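Local coordinates for protein CyaB (Pseudomonas aeruginosa, PDB 3R5G) that probably catalyses the formation of cyclic AMP from ATP, through the class III nucleotide cyclase domain that makes up this piece, at residues A74-S83 with T160-I168. Sequence-based numbering, arbitrary orientation.
Sequences AKKDAVAAVS and TYSLIKDVI
Val82 meets Ile164 and Ile168 at the buried end of this contact. Val82 CG1 lies 3.6 Å from Ile168 CD1 and also touches Ile164 CD1. Its other branch, CG2, touches Thr160 CG2. The Thr160 hydroxyl serves another partner, Thr116. One turn before Val82, the backbone of helix 74-83 receives Ile164 CG2, 3.7 Å from Val79 N. This methyl also reaches Ala78 CB. Ala78 CB also meets Leu163 CB at 3.9 Å. The Val79 and Val167 side chains cross at about a right angle and touch through their CG2 methyls. Ser83 OG donates to Val79 O at 2.7 Å, from above the carbonyl plane, while Ser83 N bonds the same oxygen from the opposite face. Ile168 CD1 packs on this hydroxyl. Farther out, the Lys75 chain runs extended, with CG anti to the backbone N (chi1 171°). Its CG and CD run past Leu163 O, and Lys75 NZ reaches Asp166 OD2 in a salt bridge modelled very short, at 2.5 Å. The axes of 74-83 and 160-164 cross at -102°, 8.6 Å apart. So the start of helix 74-100 packs nearly perpendicular to the end of helix 158-164, with Val82 and Thr160 also on Ile114 of strand 109-116, in the alpha/beta fold of the class III cyclase catalytic domain.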
# COMPACT_ATOMS: atom_id res chain seq x y z
N ALA A 74 11.85 22.45 7.21
CA ALA A 74 10.49 21.90 7.07
C ALA A 74 9.79 22.65 5.94
O ALA A 74 9.10 22.01 5.12
CB ALA A 74 9.71 22.13 8.34
N LYS A 75 9.97 23.96 5.84
CA LYS A 75 9.22 24.73 4.81
C LYS A 75 9.69 24.37 3.41
O LYS A 75 8.87 24.07 2.54
CB LYS A 75 9.43 26.20 5.06
CG LYS A 75 8.96 27.07 4.04
CD LYS A 75 8.69 28.53 4.56
CE LYS A 75 8.06 29.30 3.42
NZ LYS A 75 8.27 30.79 3.48
N LYS A 76 10.99 24.41 3.14
CA LYS A 76 11.46 24.03 1.81
C LYS A 76 11.22 22.57 1.47
O LYS A 76 10.94 22.27 0.32
CB LYS A 76 12.98 24.35 1.58
CG LYS A 76 13.20 25.83 1.44
CD LYS A 76 14.77 26.03 1.15
CE LYS A 76 15.21 27.45 1.35
NZ LYS A 76 14.36 28.48 0.67
N ASP A 77 11.21 21.70 2.45
CA ASP A 77 10.91 20.29 2.17
C ASP A 77 9.44 20.17 1.69
O ASP A 77 9.16 19.43 0.76
CB ASP A 77 11.15 19.35 3.40
CG ASP A 77 12.60 19.20 3.82
OD1 ASP A 77 13.51 19.48 3.03
OD2 ASP A 77 12.82 18.78 4.94
N ALA A 78 8.58 20.87 2.37
CA ALA A 78 7.14 20.86 1.98
C ALA A 78 6.92 21.54 0.65
O ALA A 78 6.16 20.99 -0.19
CB ALA A 78 6.31 21.55 3.07
N VAL A 79 7.53 22.72 0.44
CA VAL A 79 7.41 23.35 -0.87
C VAL A 79 7.93 22.39 -1.97
O VAL A 79 7.35 22.29 -3.06
CB VAL A 79 8.16 24.65 -0.91
CG1 VAL A 79 8.26 25.25 -2.31
CG2 VAL A 79 7.39 25.62 0.02
N ALA A 80 9.09 21.72 -1.71
CA ALA A 80 9.60 20.82 -2.72
C ALA A 80 8.64 19.64 -3.07
O ALA A 80 8.39 19.32 -4.28
CB ALA A 80 10.98 20.26 -2.26
N ALA A 81 8.01 19.08 -2.00
CA ALA A 81 7.13 17.94 -2.23
C ALA A 81 5.92 18.45 -3.06
O ALA A 81 5.49 17.76 -3.93
CB ALA A 81 6.60 17.43 -0.88
N VAL A 82 5.31 19.55 -2.66
CA VAL A 82 4.08 19.98 -3.41
C VAL A 82 4.43 20.42 -4.81
O VAL A 82 3.64 20.18 -5.74
CB VAL A 82 3.43 21.06 -2.58
CG1 VAL A 82 2.11 21.63 -3.23
CG2 VAL A 82 2.94 20.43 -1.26
N SER A 83 5.57 21.11 -4.98
CA SER A 83 6.02 21.54 -6.31
C SER A 83 6.28 20.34 -7.16
O SER A 83 5.96 20.36 -8.36
CB SER A 83 7.28 22.46 -6.20
OG SER A 83 6.96 23.60 -5.41
N THR A 160 0.78 20.90 6.11
CA THR A 160 1.53 21.19 4.91
C THR A 160 1.17 22.58 4.42
O THR A 160 1.98 23.35 3.95
CB THR A 160 1.22 20.12 3.86
OG1 THR A 160 1.56 18.82 4.37
CG2 THR A 160 1.99 20.36 2.57
N TYR A 161 -0.14 22.87 4.33
CA TYR A 161 -0.59 24.20 3.90
C TYR A 161 0.09 25.29 4.67
O TYR A 161 0.53 26.28 4.03
CB TYR A 161 -2.15 24.27 4.10
CG TYR A 161 -2.65 25.69 4.01
CD1 TYR A 161 -2.77 26.29 2.79
CD2 TYR A 161 -3.01 26.42 5.19
CE1 TYR A 161 -3.18 27.65 2.70
CE2 TYR A 161 -3.45 27.75 5.08
CZ TYR A 161 -3.55 28.31 3.85
OH TYR A 161 -3.90 29.63 3.72
N SER A 162 0.19 25.14 5.99
CA SER A 162 0.85 26.17 6.87
C SER A 162 2.27 26.52 6.44
O SER A 162 2.69 27.66 6.57
CB SER A 162 0.89 25.73 8.33
OG SER A 162 -0.49 25.71 8.70
N LEU A 163 2.99 25.52 5.95
CA LEU A 163 4.31 25.65 5.47
C LEU A 163 4.46 26.25 4.09
O LEU A 163 5.43 26.97 3.84
CB LEU A 163 5.05 24.30 5.51
CG LEU A 163 5.26 23.81 6.95
CD1 LEU A 163 5.69 22.38 6.95
CD2 LEU A 163 6.33 24.70 7.66
N ILE A 164 3.48 26.03 3.20
CA ILE A 164 3.66 26.37 1.79
C ILE A 164 2.82 27.62 1.41
O ILE A 164 3.01 28.10 0.31
CB ILE A 164 3.36 25.27 0.81
CG1 ILE A 164 1.82 25.00 0.76
CG2 ILE A 164 4.09 23.96 1.17
CD1 ILE A 164 1.42 23.92 -0.16
N LYS A 165 1.94 28.07 2.33
CA LYS A 165 0.88 29.03 1.88
C LYS A 165 1.36 30.33 1.29
O LYS A 165 0.62 30.89 0.50
CB LYS A 165 -0.15 29.30 2.98
CG LYS A 165 0.54 30.01 4.20
CD LYS A 165 -0.37 30.14 5.41
CE LYS A 165 0.50 30.65 6.56
NZ LYS A 165 -0.22 30.77 7.82
N ASP A 166 2.54 30.83 1.64
CA ASP A 166 3.00 32.09 1.05
C ASP A 166 3.53 31.93 -0.34
O ASP A 166 3.66 32.92 -1.02
CB ASP A 166 4.10 32.65 1.96
CG ASP A 166 5.13 31.56 2.42
OD1 ASP A 166 4.83 30.32 2.75
OD2 ASP A 166 6.30 32.02 2.60
N VAL A 167 3.83 30.71 -0.78
CA VAL A 167 4.42 30.50 -2.09
C VAL A 167 3.63 29.56 -3.04
O VAL A 167 3.90 29.56 -4.21
CB VAL A 167 5.88 30.15 -2.00
CG1 VAL A 167 6.59 31.06 -0.96
CG2 VAL A 167 6.04 28.79 -1.55
N ILE A 168 2.70 28.77 -2.52
CA ILE A 168 1.91 27.92 -3.36
C ILE A 168 0.44 28.22 -3.09
O ILE A 168 -0.03 28.30 -1.98
CB ILE A 168 2.20 26.40 -3.06
CG1 ILE A 168 3.63 26.11 -3.57
CG2 ILE A 168 1.09 25.50 -3.69
CD1 ILE A 168 4.12 24.65 -3.30